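Local structure of arylalkylamine N-Acetyltransferase like 5b (Aedes aegypti, 5YAG) at residues E5-R10 with H141-R146; H25-P30 with V134-R139; L147-M152 with E177-E182. The protein probably catalyses the transfer of acetyl or long-chain fatty acyl groups from coenzyme A to the amine of serotonin, and of an oleoyl group to dopamine. One frame throughout, in Å; residues are numbered along the deposited sequence.

Contact 1. Residues E5-R10 with H141-R146; sequences ESIVLR and HSLGQR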
loop_
_atom_site.group_PDB
_atom_site.type_symbol
_atom_site.label_atom_id
_atom_site.label_comp_id
_atom_site.label_asym_id
_atom_site.label_seq_id
_atom_site.Cartn_x
_atom_site.Cartn_y
_atom_site.Cartn_z
ATOM N N GLU A 5 20.904 -13.411 7.128
ATOM C CA GLU A 5 20.488 -14.373 6.113
ATOM C C GLU A 5 19.446 -15.343 6.671
ATOM O O GLU A 5 19.046 -16.289 5.999
ATOM C CB GLU A 5 21.698 -15.132 5.560
ATOM C CG GLU A 5 22.729 -14.244 4.873
ATOM C CD GLU A 5 22.155 -13.444 3.711
ATOM O OE1 GLU A 5 22.504 -13.744 2.549
ATOM O OE2 GLU A 5 21.357 -12.513 3.953
ATOM N N SER A 6 19.020 -15.103 7.907
ATOM C CA SER A 6 17.831 -15.741 8.452
ATOM C C SER A 6 16.585 -15.014 7.932
ATOM O O SER A 6 15.459 -15.453 8.165
ATOM C CB SER A 6 17.860 -15.711 9.983
ATOM O OG SER A 6 16.823 -16.500 10.538
ATOM N N ILE A 7 16.790 -13.893 7.243
ATOM C CA ILE A 7 15.680 -13.139 6.664
ATOM C C ILE A 7 15.399 -13.627 5.254
ATOM O O ILE A 7 16.272 -13.591 4.399
ATOM C CB ILE A 7 15.972 -11.626 6.568
ATOM C CG1 ILE A 7 16.430 -11.050 7.918
ATOM C CG2 ILE A 7 14.743 -10.896 6.040
ATOM C CD1 ILE A 7 15.406 -11.144 9.026
ATOM N N VAL A 8 14.164 -14.055 5.015
ATOM C CA VAL A 8 13.750 -14.546 3.704
ATOM C C VAL A 8 12.643 -13.652 3.145
ATOM O O VAL A 8 11.692 -13.348 3.852
ATOM C CB VAL A 8 13.191 -15.976 3.823
ATOM C CG1 VAL A 8 12.670 -16.466 2.486
ATOM C CG2 VAL A 8 14.260 -16.911 4.373
ATOM N N LEU A 9 12.783 -13.232 1.892
ATOM C CA LEU A 9 11.695 -12.555 1.166
ATOM C C LEU A 9 11.101 -13.469 0.104
ATOM O O LEU A 9 11.836 -14.085 -0.679
ATOM C CB LEU A 9 12.202 -11.288 0.487
ATOM C CG LEU A 9 12.223 -10.085 1.423
ATOM C CD1 LEU A 9 13.460 -10.126 2.308
ATOM C CD2 LEU A 9 12.155 -8.814 0.597
ATOM N N ARG A 10 9.780 -13.565 0.076
ATOM C CA ARG A 10 9.121 -14.449 -0.865
ATOM C C ARG A 10 7.660 -14.087 -1.000
ATOM O O ARG A 10 7.109 -13.361 -0.172
ATOM C CB ARG A 10 9.238 -15.911 -0.400
ATOM C CG ARG A 10 8.639 -16.165 0.981
ATOM C CD ARG A 10 8.832 -17.593 1.425
ATOM N NE ARG A 10 8.260 -17.875 2.741
ATOM C CZ ARG A 10 6.979 -18.106 2.976
ATOM N NH1 ARG A 10 6.095 -18.069 1.996
ATOM N NH2 ARG A 10 6.580 -18.371 4.209
ATOM N N HIS A 141 17.759 -4.013 9.059
ATOM C CA HIS A 141 17.910 -5.078 8.060
ATOM C C HIS A 141 17.445 -4.643 6.661
ATOM O O HIS A 141 17.236 -5.481 5.778
ATOM C CB HIS A 141 17.152 -6.334 8.502
ATOM C CG HIS A 141 17.786 -7.047 9.657
ATOM N ND1 HIS A 141 17.836 -6.513 10.928
ATOM C CD2 HIS A 141 18.387 -8.259 9.734
ATOM C CE1 HIS A 141 18.443 -7.363 11.737
ATOM N NE2 HIS A 141 18.784 -8.432 11.039
ATOM N N SER A 142 17.287 -3.333 6.467
ATOM C CA SER A 142 16.917 -2.771 5.165
ATOM C C SER A 142 15.643 -3.387 4.602
ATOM O O SER A 142 15.515 -3.536 3.391
ATOM C CB SER A 142 18.049 -2.979 4.145
ATOM O OG SER A 142 19.048 -1.995 4.292
ATOM N N LEU A 143 14.697 -3.741 5.463
ATOM C CA LEU A 143 13.557 -4.545 5.004
ATOM C C LEU A 143 12.615 -3.821 4.049
ATOM O O LEU A 143 12.096 -4.427 3.103
ATOM C CB LEU A 143 12.777 -5.078 6.190
ATOM C CG LEU A 143 13.476 -6.208 6.923
ATOM C CD1 LEU A 143 12.648 -6.605 8.132
ATOM C CD2 LEU A 143 13.698 -7.406 6.003
ATOM N N GLY A 144 12.390 -2.535 4.298
ATOM C CA GLY A 144 11.500 -1.749 3.460
ATOM C C GLY A 144 12.003 -1.715 2.041
ATOM O O GLY A 144 11.274 -2.001 1.080
ATOM N N GLN A 145 13.277 -1.370 1.911
ATOM C CA GLN A 145 13.932 -1.342 0.625
ATOM C C GLN A 145 13.869 -2.700 -0.056
ATOM O O GLN A 145 13.645 -2.783 -1.260
ATOM C CB GLN A 145 15.393 -0.927 0.804
ATOM C CG GLN A 145 16.180 -0.917 -0.496
ATOM C CD GLN A 145 17.501 -0.177 -0.370
ATOM O OE1 GLN A 145 17.768 0.473 0.644
ATOM N NE2 GLN A 145 18.327 -0.265 -1.404
ATOM N N ARG A 146 14.087 -3.765 0.710
ATOM C CA ARG A 146 14.115 -5.111 0.123
ATOM C C ARG A 146 12.741 -5.553 -0.360
ATOM O O ARG A 146 12.604 -6.147 -1.435
ATOM C CB ARG A 146 14.695 -6.115 1.114
ATOM C CG ARG A 146 16.209 -5.984 1.238
ATOM C CD ARG A 146 16.737 -6.685 2.463
ATOM N NE ARG A 146 16.758 -8.130 2.278
ATOM C CZ ARG A 146 17.054 -9.001 3.236
ATOM N NH1 ARG A 146 17.349 -8.582 4.458
ATOM N NH2 ARG A 146 17.053 -10.297 2.972
#

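Contact 2. Residues H25-P30 with V134-R139; sequences HRIYYP and VDPTYR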
loop_
_atom_site.group_PDB
_atom_site.type_symbol
_atom_site.label_atom_id
_atom_site.label_comp_id
_atom_site.label_asym_id
_atom_site.label_seq_id
_atom_site.Cartn_x
_atom_site.Cartn_y
_atom_site.Cartn_z
ATOM N N HIS A 25 -2.602 -6.873 10.728
ATOM C CA HIS A 25 -3.140 -6.411 12.023
ATOM C C HIS A 25 -2.062 -5.791 12.907
ATOM O O HIS A 25 -2.250 -4.730 13.497
ATOM C CB HIS A 25 -3.731 -7.598 12.797
ATOM C CG HIS A 25 -5.212 -7.758 12.665
ATOM N ND1 HIS A 25 -5.823 -8.180 11.500
ATOM C CD2 HIS A 25 -6.203 -7.613 13.577
ATOM C CE1 HIS A 25 -7.128 -8.267 11.696
ATOM N NE2 HIS A 25 -7.384 -7.927 12.947
ATOM N N ARG A 26 -0.935 -6.476 12.997
ATOM C CA ARG A 26 0.097 -6.143 13.981
ATOM C C ARG A 26 0.937 -4.949 13.577
ATOM O O ARG A 26 1.136 -4.039 14.378
ATOM C CB ARG A 26 0.999 -7.361 14.222
ATOM C CG ARG A 26 2.097 -7.120 15.251
ATOM C CD ARG A 26 2.872 -8.386 15.600
ATOM N NE ARG A 26 4.123 -8.516 14.846
ATOM C CZ ARG A 26 4.379 -9.451 13.931
ATOM N NH1 ARG A 26 5.559 -9.465 13.317
ATOM N NH2 ARG A 26 3.473 -10.375 13.620
ATOM N N ILE A 27 1.433 -4.932 12.341
ATOM C CA ILE A 27 2.362 -3.878 11.942
ATOM C C ILE A 27 1.893 -2.899 10.875
ATOM O O ILE A 27 2.436 -1.814 10.794
ATOM C CB ILE A 27 3.738 -4.444 11.521
ATOM C CG1 ILE A 27 3.614 -5.280 10.255
ATOM C CG2 ILE A 27 4.334 -5.268 12.659
ATOM C CD1 ILE A 27 4.936 -5.499 9.545
ATOM N N TYR A 28 0.891 -3.237 10.064
ATOM C CA TYR A 28 0.442 -2.279 9.050
ATOM C C TYR A 28 -0.657 -1.318 9.567
ATOM O O TYR A 28 -0.425 -0.121 9.732
ATOM C CB TYR A 28 -0.044 -2.992 7.786
ATOM C CG TYR A 28 -0.633 -2.038 6.774
ATOM C CD1 TYR A 28 0.140 -1.030 6.211
ATOM C CD2 TYR A 28 -1.965 -2.128 6.389
ATOM C CE1 TYR A 28 -0.386 -0.148 5.293
ATOM C CE2 TYR A 28 -2.501 -1.243 5.471
ATOM C CZ TYR A 28 -1.709 -0.262 4.929
ATOM O OH TYR A 28 -2.234 0.615 4.018
ATOM N N TYR A 29 -1.839 -1.861 9.830
ATOM C CA TYR A 29 -3.011 -1.031 10.135
ATOM C C TYR A 29 -2.855 -0.038 11.310
ATOM O O TYR A 29 -3.351 1.092 11.220
ATOM C CB TYR A 29 -4.241 -1.912 10.324
ATOM C CG TYR A 29 -4.833 -2.423 9.032
ATOM C CD1 TYR A 29 -5.243 -1.545 8.033
ATOM C CD2 TYR A 29 -4.991 -3.781 8.812
ATOM C CE1 TYR A 29 -5.796 -2.009 6.861
ATOM C CE2 TYR A 29 -5.549 -4.258 7.636
ATOM C CZ TYR A 29 -5.939 -3.370 6.664
ATOM O OH TYR A 29 -6.486 -3.842 5.501
ATOM N N PRO A 30 -2.145 -0.432 12.395
ATOM C CA PRO A 30 -1.894 0.497 13.514
ATOM C C PRO A 30 -1.068 1.726 13.159
ATOM O O PRO A 30 -1.153 2.744 13.841
ATOM C CB PRO A 30 -1.120 -0.362 14.520
ATOM C CG PRO A 30 -1.562 -1.751 14.239
ATOM C CD PRO A 30 -1.776 -1.815 12.749
ATOM N N VAL A 134 6.844 -2.767 7.690
ATOM C CA VAL A 134 7.952 -3.473 8.324
ATOM C C VAL A 134 7.827 -3.470 9.844
ATOM O O VAL A 134 7.522 -2.440 10.446
ATOM C CB VAL A 134 9.298 -2.822 7.950
ATOM C CG1 VAL A 134 10.436 -3.425 8.753
ATOM C CG2 VAL A 134 9.558 -2.976 6.467
ATOM N N ASP A 135 8.095 -4.615 10.462
ATOM C CA ASP A 135 8.106 -4.724 11.932
ATOM C C ASP A 135 9.249 -3.865 12.516
ATOM O O ASP A 135 10.416 -4.122 12.247
ATOM C CB ASP A 135 8.266 -6.189 12.354
ATOM C CG ASP A 135 8.102 -6.400 13.852
ATOM O OD1 ASP A 135 8.462 -5.501 14.635
ATOM O OD2 ASP A 135 7.621 -7.482 14.240
ATOM N N PRO A 136 8.909 -2.841 13.312
ATOM C CA PRO A 136 9.924 -1.950 13.899
ATOM C C PRO A 136 11.038 -2.703 14.637
ATOM O O PRO A 136 12.194 -2.260 14.642
ATOM C CB PRO A 136 9.117 -1.094 14.890
ATOM C CG PRO A 136 7.698 -1.216 14.463
ATOM C CD PRO A 136 7.555 -2.562 13.824
ATOM N N THR A 137 10.684 -3.834 15.241
ATOM C CA THR A 137 11.635 -4.687 15.956
ATOM C C THR A 137 12.800 -5.132 15.082
ATOM O O THR A 137 13.887 -5.391 15.585
ATOM C CB THR A 137 10.924 -5.934 16.497
ATOM O OG1 THR A 137 9.950 -5.526 17.460
ATOM C CG2 THR A 137 11.903 -6.900 17.152
ATOM N N TYR A 138 12.568 -5.225 13.777
ATOM C CA TYR A 138 13.590 -5.661 12.840
ATOM C C TYR A 138 14.123 -4.511 12.012
ATOM O O TYR A 138 14.416 -4.683 10.826
ATOM C CB TYR A 138 13.032 -6.737 11.915
ATOM C CG TYR A 138 12.773 -8.040 12.611
ATOM C CD1 TYR A 138 11.673 -8.194 13.451
ATOM C CD2 TYR A 138 13.623 -9.123 12.432
ATOM C CE1 TYR A 138 11.429 -9.396 14.098
ATOM C CE2 TYR A 138 13.385 -10.329 13.069
ATOM C CZ TYR A 138 12.291 -10.460 13.900
ATOM O OH TYR A 138 12.048 -11.660 14.531
ATOM N N ARG A 139 14.240 -3.337 12.628
ATOM C CA ARG A 139 14.992 -2.237 12.022
ATOM C C ARG A 139 16.460 -2.662 11.825
ATOM O O ARG A 139 16.945 -3.591 12.481
ATOM C CB ARG A 139 14.893 -0.967 12.881
ATOM C CG ARG A 139 15.603 -1.053 14.228
ATOM C CD ARG A 139 15.221 0.106 15.137
ATOM N NE ARG A 139 13.936 -0.097 15.799
ATOM C CZ ARG A 139 13.755 -0.853 16.882
ATOM N NH1 ARG A 139 14.775 -1.497 17.432
ATOM N NH2 ARG A 139 12.545 -0.974 17.418
#

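Contact 3. Residues L147-M152 with E177-E182; sequences LLQFQM and EKLGME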
loop_
_atom_site.group_PDB
_atom_site.type_symbol
_atom_site.label_atom_id
_atom_site.label_comp_id
_atom_site.label_asym_id
_atom_site.label_seq_id
_atom_site.Cartn_x
_atom_site.Cartn_y
_atom_site.Cartn_z
ATOM N N LEU A 147 11.727 -5.256 0.438
ATOM C CA LEU A 147 10.350 -5.528 0.045
ATOM C C LEU A 147 9.975 -4.769 -1.224
ATOM O O LEU A 147 9.404 -5.341 -2.135
ATOM C CB LEU A 147 9.394 -5.140 1.172
ATOM C CG LEU A 147 9.363 -6.110 2.350
ATOM C CD1 LEU A 147 8.629 -5.492 3.546
ATOM C CD2 LEU A 147 8.720 -7.427 1.934
ATOM N N LEU A 148 10.276 -3.473 -1.272
ATOM C CA LEU A 148 9.932 -2.676 -2.435
ATOM C C LEU A 148 10.710 -3.131 -3.652
ATOM O O LEU A 148 10.151 -3.264 -4.740
ATOM C CB LEU A 148 10.191 -1.193 -2.172
ATOM C CG LEU A 148 9.845 -0.228 -3.309
ATOM C CD1 LEU A 148 8.470 -0.498 -3.909
ATOM C CD2 LEU A 148 9.925 1.207 -2.812
ATOM N N GLN A 149 12.004 -3.359 -3.480
ATOM C CA GLN A 149 12.823 -3.863 -4.586
ATOM C C GLN A 149 12.286 -5.196 -5.078
ATOM O O GLN A 149 12.274 -5.455 -6.273
ATOM C CB GLN A 149 14.289 -4.048 -4.166
ATOM C CG GLN A 149 15.195 -4.425 -5.342
ATOM C CD GLN A 149 15.289 -3.307 -6.371
ATOM O OE1 GLN A 149 15.744 -2.208 -6.060
ATOM N NE2 GLN A 149 14.843 -3.576 -7.591
ATOM N N PHE A 150 11.818 -6.038 -4.157
ATOM C CA PHE A 150 11.275 -7.342 -4.546
ATOM C C PHE A 150 10.042 -7.147 -5.441
ATOM O O PHE A 150 9.922 -7.775 -6.494
ATOM C CB PHE A 150 10.962 -8.189 -3.297
ATOM C CG PHE A 150 10.628 -9.626 -3.590
ATOM C CD1 PHE A 150 9.470 -9.960 -4.272
ATOM C CD2 PHE A 150 11.466 -10.653 -3.172
ATOM C CE1 PHE A 150 9.160 -11.284 -4.541
ATOM C CE2 PHE A 150 11.153 -11.985 -3.424
ATOM C CZ PHE A 150 9.992 -12.300 -4.117
ATOM N N GLN A 151 9.134 -6.262 -5.028
ATOM C CA GLN A 151 7.939 -5.945 -5.833
ATOM C C GLN A 151 8.304 -5.397 -7.214
ATOM O O GLN A 151 7.679 -5.750 -8.201
ATOM C CB GLN A 151 7.035 -4.952 -5.100
ATOM C CG GLN A 151 6.330 -5.548 -3.894
ATOM C CD GLN A 151 5.142 -6.410 -4.265
ATOM O OE1 GLN A 151 5.078 -6.965 -5.371
ATOM N NE2 GLN A 151 4.175 -6.530 -3.334
ATOM N N MET A 152 9.311 -4.543 -7.270
ATOM C CA MET A 152 9.834 -4.042 -8.544
ATOM C C MET A 152 10.318 -5.181 -9.441
ATOM O O MET A 152 9.925 -5.276 -10.608
ATOM C CB MET A 152 10.969 -3.068 -8.295
ATOM C CG MET A 152 10.504 -1.685 -7.890
ATOM S SD MET A 152 11.868 -0.582 -7.461
ATOM C CE MET A 152 10.976 0.918 -7.018
ATOM N N GLU A 177 11.870 7.246 -3.544
ATOM C CA GLU A 177 12.836 8.030 -4.298
ATOM C C GLU A 177 14.191 7.346 -4.333
ATOM O O GLU A 177 14.839 7.311 -5.368
ATOM C CB GLU A 177 12.962 9.431 -3.685
ATOM C CG GLU A 177 11.758 10.305 -3.992
ATOM C CD GLU A 177 11.640 11.529 -3.105
ATOM O OE1 GLU A 177 12.472 11.718 -2.188
ATOM O OE2 GLU A 177 10.686 12.300 -3.329
ATOM N N LYS A 178 14.609 6.779 -3.209
ATOM C CA LYS A 178 15.904 6.086 -3.152
ATOM C C LYS A 178 15.982 4.974 -4.184
ATOM O O LYS A 178 17.049 4.703 -4.743
ATOM C CB LYS A 178 16.141 5.493 -1.769
ATOM C CG LYS A 178 17.509 4.861 -1.615
ATOM C CD LYS A 178 17.703 4.267 -0.236
ATOM C CE LYS A 178 19.028 3.524 -0.173
ATOM N NZ LYS A 178 19.429 3.254 1.229
ATOM N N LEU A 179 14.849 4.324 -4.438
ATOM C CA LEU A 179 14.821 3.210 -5.378
ATOM C C LEU A 179 14.443 3.669 -6.783
ATOM O O LEU A 179 14.170 2.854 -7.648
ATOM C CB LEU A 179 13.889 2.096 -4.873
ATOM C CG LEU A 179 14.502 1.192 -3.797
ATOM C CD1 LEU A 179 14.505 1.878 -2.447
ATOM C CD2 LEU A 179 13.755 -0.128 -3.681
ATOM N N GLY A 180 14.439 4.979 -7.014
ATOM C CA GLY A 180 14.305 5.515 -8.367
ATOM C C GLY A 180 12.899 5.910 -8.790
ATOM O O GLY A 180 12.646 6.161 -9.974
ATOM N N MET A 181 11.977 5.969 -7.835
ATOM C CA MET A 181 10.605 6.365 -8.138
ATOM C C MET A 181 10.505 7.881 -8.076
ATOM O O MET A 181 11.078 8.520 -7.191
ATOM C CB MET A 181 9.630 5.745 -7.145
ATOM C CG MET A 181 9.775 4.239 -7.049
ATOM S SD MET A 181 8.564 3.528 -5.929
ATOM C CE MET A 181 7.201 3.296 -7.072
ATOM N N GLU A 182 9.785 8.457 -9.026
ATOM C CA GLU A 182 9.594 9.892 -9.022
ATOM C C GLU A 182 8.174 10.204 -8.587
ATOM O O GLU A 182 7.205 9.618 -9.092
ATOM C CB GLU A 182 9.895 10.500 -10.391
ATOM C CG GLU A 182 8.994 10.036 -11.517
ATOM C CD GLU A 182 9.001 10.980 -12.706
ATOM O OE1 GLU A 182 9.246 12.190 -12.510
ATOM O OE2 GLU A 182 8.744 10.512 -13.838
HETATM O O HOH W 1 15.739 0.255 -7.583
#

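Contact 1. Residues E5-R10 with H141-R146
Ile7 and Leu9, on one side of strand 7-11, meet the side chains of His141, Leu143 and Arg146 without any hydrogen bond across the contact. Ile7 CG2 comes within 3.6 Å of Leu143 CD2. With CG1 beside the backbone N (chi1 -52°), Ile7 CG1 instead approaches the His141 ring obliquely, 3.9 Å from His141 CD2. Leu9 CD1 lies over one face of the Arg146 guanidinium, 3.7 Å from Arg146 NH2, and Leu9 CD2 reaches Arg146 O at 3.4 Å. Ile7 O stands at the guanidinium edge, 3.7 Å from Arg146 NH2, too far for a hydrogen bond. The Arg146 chain bends at chi3 (75°), and Arg146 NH1 is directed to His141 O in a weak bond of 3.4 Å. In the second shell, His141 NE2 is hydrogen-bonded to Val2 O. The sequence from Arg139 to Gly144, Arg-x-x-Ser-x-Gly, resembles the Q/R-x-x-G-x-G/A motif of GNAT enzymes, so this loop and first helical turn probably correspond to their pyrophosphate-binding loop. Helix 143-157 begins against strand 7-11, one of the two edge strands; Ile73 of strand 71-81 touches both Ile7 and Leu143, and Leu147 and Phe150 also pack on Leu9.

Contact 2. Residues H25-P30 with V134-R139
The Arg26 guanidinium meets Asp135 at its edge: Asp135 OD2 lies in the guanidinium plane, 3.0 Å from Arg26 NH1, and the N-H points at it almost straight (173°). This is a salt bridge through one nitrogen, since Arg26 NE stays 3.7 Å from Asp135 OD2. The two planes are 53° apart, and OD2 is approached on its anti side, somewhat out of the carboxylate plane. Other groups share the arginine: NH2 has a salt bridge to Glu22, and NH1 also donates to Phe72 O. The second carboxylate oxygen serves the loop itself, as Asp135 OD1 accepts from Thr137 N at 2.8 Å, an Asx turn that ties the carboxylate to the 3-10 segment that follows. Next to the charged pair, Ile27 packs on the same residue, Asp135. Ile27 CD1 abuts the Val134-Asp135 peptide, 3.4 Å from Asp135 N, and Ile27 CG2 lies 4.0 Å from Asp135 CB. Ile27 also touches Ala133, and Val134 packs on Leu143 and Leu147. The last part of helix 17-28 packs on the loop leaving strand 126-134, where Asp135 shares backbone hydrogen bonding with Ile73 of strand 71-81, while helix 143-157 lies against Val134.

Contact 3. Residues L147-M152 with E177-E182
Leu179 O accepts from two partners: a water at 3.0 Å from this O, and Lys215 NZ of strand 209-216. The same water donates to Gln149 OE1 at 2.9 Å, bridging helix 143-157 and the backbone after helix 170-178. Gln149 NE2 is in turn bonded to Asp153, one turn on, which helps to fix the amide. The bend of Gln149 at chi2 (65°) brings Gln149 OE1 to 3.7 Å from Leu179 CD2. That Leu179 methyl is set against the helix, 3.7 Å from Gln149 N and 3.9 Å from Leu148 CG, as the two leucine side chains run antiparallel past one another. Alongside, Met152 runs extended beyond CG and ends with Met152 CE 3.5 Å from Met181 CG, the closest approach between side chains, and 3.8 Å from Leu179 CB. Leu148 CD2 completes the cluster on Met181 SD. Leu179 and Met181 flank Gly180, the C-prime residue of a Schellman motif, where Gly180 N bonds to Glu177 O and Met181 N to Ala176 O. The positive phi of Gly180, 96°, turns the chain toward strand 182-188. This motif ends helix 170-178, and its flanking residues pack on helix 143-157, the last two helices of a GNAT-type fold.

In the fold
All three contacts gather around helix 143-157 on the mixed sheet. Contacts 1 and 3 use successive parts of that helix and have centres about 14 Å apart; contact 2 uses the loop leading into it, its centre about 14 Å from contact 1 and 19 Å from contact 3. Along the chain, contact 2 is nested inside the loop closed by contact 1, and contact 3 follows both. Direct packing joins them, as between Gly144 and Val134 and between Gln145 and Leu179. The helix thus packs on strand 7-11 at one edge and on the turn leading to strand 182-188 at the other, while the loop before it probably corresponds to the acyl-CoA-binding loop of GNAT enzymes.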